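Local coordinates for V-type ATP synthase alpha chain (Nanoarchaeum equitans Kin4-M, PDB 5BN3), which is a subunit A of the V/A-type rotary family and holds ADP in its P-loop nucleotide-binding domain, at residues S218-K229 / T394-L404. Residues are numbered along the deposited sequence; the frame is centred on the assembly and turned at random.
Sequences SAAVPGPFGSGK and TLRLVGALWAL. With ADP (adenosine-5'-diphosphate), chain C.
Leu404 reaches the phosphate loop with one methyl. Its CG lies anti to the carbonyl carbon (chi1 -63°), and CD1 comes to 3.3 Å from Lys229 N and also touches Val221 CG1. Its CB meets Ser227 OG at 3.6 Å. Ala219 CB sits over one face of the Trp402 indole, 3.7 Å from the centroid of its six-membered ring, a CH-pi contact. Val221 CG2 meets the same ring at its edge. Ala220 CB packs on Thr394 CG2 and Val398 CG2. The backbones run in parallel: Ala220 N donates to Ala400 O, Trp402 N to Ala220 O (2.8 Å) and Leu404 N to Pro222 O (3.0 Å). This places 400-404 beside strand 218-222, which leads into the P-loop (Walker A) of the nucleotide-binding domain. In that loop Lys229 NZ bonds ADP O1B at 2.6 Å, and the amides of Gly228 and Lys229 bond the same oxygen. Ser227 N closes the type II turn onto Pro224 O, and Ser227 OG donates to the same oxygen at 2.8 Å. At the far end a water links Ser218 OG to Leu397 O. Further out, Ala219 and Val221 pair with strand 370-379, and Trp402 NE1 is held by Phe211 O.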
# COMPACT_ATOMS: atom_id res chain seq x y z
N SER A 218 22.32 24.84 5.77
CA SER A 218 21.28 24.09 6.47
C SER A 218 21.46 22.60 6.25
O SER A 218 22.02 22.18 5.23
CB SER A 218 19.89 24.53 6.02
OG SER A 218 19.75 24.43 4.61
N ALA A 219 20.98 21.80 7.19
CA ALA A 219 21.07 20.34 7.10
C ALA A 219 19.86 19.68 7.72
O ALA A 219 19.24 20.22 8.63
CB ALA A 219 22.34 19.84 7.77
N ALA A 220 19.52 18.50 7.21
CA ALA A 220 18.45 17.69 7.79
C ALA A 220 19.04 16.48 8.51
O ALA A 220 20.00 15.88 8.04
CB ALA A 220 17.50 17.24 6.70
N VAL A 221 18.45 16.13 9.66
CA VAL A 221 18.88 14.95 10.41
C VAL A 221 17.69 14.01 10.65
O VAL A 221 17.08 14.04 11.71
CB VAL A 221 19.49 15.33 11.78
CG1 VAL A 221 20.16 14.12 12.43
CG2 VAL A 221 20.50 16.46 11.63
N PRO A 222 17.35 13.20 9.64
CA PRO A 222 16.27 12.23 9.82
C PRO A 222 16.78 10.91 10.37
O PRO A 222 17.92 10.52 10.09
CB PRO A 222 15.74 12.04 8.40
CG PRO A 222 16.95 12.23 7.54
CD PRO A 222 17.81 13.26 8.24
N GLY A 223 15.95 10.24 11.16
CA GLY A 223 16.30 8.94 11.71
C GLY A 223 15.11 8.34 12.43
O GLY A 223 14.19 9.05 12.81
N PRO A 224 15.10 7.01 12.60
CA PRO A 224 14.05 6.36 13.38
C PRO A 224 14.23 6.67 14.86
O PRO A 224 15.26 7.24 15.23
CB PRO A 224 14.28 4.87 13.12
CG PRO A 224 15.74 4.77 12.77
CD PRO A 224 16.05 6.04 12.01
N PHE A 225 13.27 6.30 15.71
CA PHE A 225 13.42 6.56 17.14
C PHE A 225 14.63 5.82 17.72
O PHE A 225 14.87 4.66 17.39
CB PHE A 225 12.13 6.28 17.93
CG PHE A 225 11.77 4.82 18.04
CD1 PHE A 225 12.32 4.02 19.05
CD2 PHE A 225 10.84 4.25 17.18
CE1 PHE A 225 11.97 2.69 19.16
CE2 PHE A 225 10.49 2.92 17.29
CZ PHE A 225 11.06 2.13 18.28
N GLY A 226 15.39 6.50 18.57
CA GLY A 226 16.55 5.90 19.21
C GLY A 226 17.82 5.90 18.37
O GLY A 226 18.83 5.35 18.78
N SER A 227 17.77 6.54 17.20
CA SER A 227 18.94 6.55 16.32
C SER A 227 19.96 7.64 16.67
O SER A 227 21.13 7.55 16.28
CB SER A 227 18.53 6.65 14.84
OG SER A 227 17.86 7.87 14.57
N GLY A 228 19.54 8.66 17.42
CA GLY A 228 20.48 9.62 17.96
C GLY A 228 20.36 11.07 17.53
O GLY A 228 21.31 11.84 17.70
N LYS A 229 19.20 11.46 16.99
CA LYS A 229 18.97 12.84 16.54
C LYS A 229 19.18 13.86 17.64
O LYS A 229 19.87 14.87 17.45
CB LYS A 229 17.52 13.00 16.05
CG LYS A 229 17.14 12.29 14.78
CD LYS A 229 15.66 12.52 14.54
CE LYS A 229 14.86 11.24 14.68
NZ LYS A 229 15.06 10.50 15.95
N THR A 394 11.98 18.23 2.84
CA THR A 394 13.12 18.87 3.49
C THR A 394 14.41 18.71 2.67
O THR A 394 15.22 19.64 2.59
CB THR A 394 13.33 18.31 4.91
OG1 THR A 394 12.15 18.51 5.69
CG2 THR A 394 14.50 18.99 5.60
N LEU A 395 14.58 17.55 2.04
CA LEU A 395 15.78 17.29 1.24
C LEU A 395 15.90 18.19 0.02
O LEU A 395 16.99 18.38 -0.52
CB LEU A 395 15.84 15.81 0.83
CG LEU A 395 16.06 14.82 1.97
CD1 LEU A 395 16.35 13.43 1.44
CD2 LEU A 395 17.18 15.31 2.87
N ARG A 396 14.78 18.76 -0.42
CA ARG A 396 14.82 19.68 -1.56
C ARG A 396 14.97 21.13 -1.11
O ARG A 396 14.96 22.05 -1.93
CB ARG A 396 13.59 19.49 -2.45
CG ARG A 396 13.47 18.08 -3.02
CD ARG A 396 12.69 18.06 -4.32
NE ARG A 396 11.37 18.67 -4.19
CZ ARG A 396 10.30 18.05 -3.71
NH1 ARG A 396 10.38 16.78 -3.32
NH2 ARG A 396 9.14 18.69 -3.63
N LEU A 397 15.15 21.32 0.19
CA LEU A 397 15.30 22.66 0.76
C LEU A 397 16.66 22.89 1.43
O LEU A 397 17.16 24.02 1.47
CB LEU A 397 14.18 22.96 1.76
CG LEU A 397 12.75 23.02 1.21
CD1 LEU A 397 11.74 23.11 2.35
CD2 LEU A 397 12.58 24.19 0.27
N VAL A 398 17.26 21.83 1.96
CA VAL A 398 18.49 21.96 2.75
C VAL A 398 19.76 21.65 1.95
O VAL A 398 19.70 21.14 0.84
CB VAL A 398 18.45 21.10 4.03
CG1 VAL A 398 17.26 21.49 4.89
CG2 VAL A 398 18.38 19.62 3.68
N GLY A 399 20.91 21.97 2.54
CA GLY A 399 22.19 21.83 1.85
C GLY A 399 22.93 20.54 2.15
O GLY A 399 23.94 20.24 1.51
N ALA A 400 22.44 19.77 3.12
CA ALA A 400 23.04 18.48 3.45
C ALA A 400 22.06 17.51 4.09
O ALA A 400 21.12 17.92 4.77
CB ALA A 400 24.24 18.67 4.36
N LEU A 401 22.32 16.23 3.88
CA LEU A 401 21.59 15.16 4.56
C LEU A 401 22.51 14.46 5.54
O LEU A 401 23.49 13.84 5.14
CB LEU A 401 21.05 14.15 3.54
CG LEU A 401 20.53 12.81 4.08
CD1 LEU A 401 19.40 13.05 5.06
CD2 LEU A 401 20.06 11.89 2.96
N TRP A 402 22.20 14.57 6.83
CA TRP A 402 22.91 13.82 7.85
C TRP A 402 22.02 12.67 8.31
O TRP A 402 21.36 12.75 9.34
CB TRP A 402 23.30 14.73 9.02
CG TRP A 402 24.30 15.79 8.64
CD1 TRP A 402 25.15 15.76 7.57
CD2 TRP A 402 24.56 17.04 9.32
NE1 TRP A 402 25.92 16.90 7.54
CE2 TRP A 402 25.58 17.70 8.59
CE3 TRP A 402 24.03 17.65 10.45
CZ2 TRP A 402 26.08 18.95 8.98
CZ3 TRP A 402 24.53 18.89 10.84
CH2 TRP A 402 25.54 19.52 10.10
N ALA A 403 22.02 11.59 7.52
CA ALA A 403 21.08 10.48 7.73
C ALA A 403 21.52 9.53 8.83
O ALA A 403 22.63 9.01 8.81
CB ALA A 403 20.88 9.72 6.44
N LEU A 404 20.62 9.27 9.78
CA LEU A 404 20.91 8.34 10.86
C LEU A 404 20.40 6.94 10.52
O LEU A 404 19.35 6.79 9.90
CB LEU A 404 20.33 8.85 12.18
CG LEU A 404 20.94 10.18 12.64
CD1 LEU A 404 20.33 10.64 13.95
CD2 LEU A 404 22.44 10.05 12.78
PB ADP C . 16.51 9.99 19.01
O1B ADP C . 16.91 9.80 17.57
O2B ADP C . 16.47 11.42 19.47
O3B ADP C . 15.31 9.17 19.41
PA ADP C . 18.56 9.98 21.03
O1A ADP C . 19.29 11.21 20.56
O2A ADP C . 17.65 10.06 22.22
O3A ADP C . 17.76 9.33 19.79
O5' ADP C . 19.67 8.84 21.30
C5' ADP C . 19.25 7.50 21.57
C4' ADP C . 20.30 6.79 22.42
O4' ADP C . 21.55 6.72 21.73
C3' ADP C . 20.52 7.57 23.71
O3' ADP C . 20.34 6.68 24.82
C2' ADP C . 21.95 8.06 23.63
O2' ADP C . 22.62 7.90 24.88
C1' ADP C . 22.60 7.22 22.55
N9 ADP C . 23.53 8.06 21.76
C8 ADP C . 23.22 8.77 20.66
N7 ADP C . 24.30 9.43 20.18
C5 ADP C . 25.34 9.14 20.98
C6 ADP C . 26.78 9.50 21.04
N6 ADP C . 27.33 10.33 20.12
N1 ADP C . 27.51 8.97 22.05
C2 ADP C . 26.97 8.14 22.97
N3 ADP C . 25.68 7.78 22.97
C4 ADP C . 24.83 8.23 22.02
O HOH W 1 17.98 26.10 3.73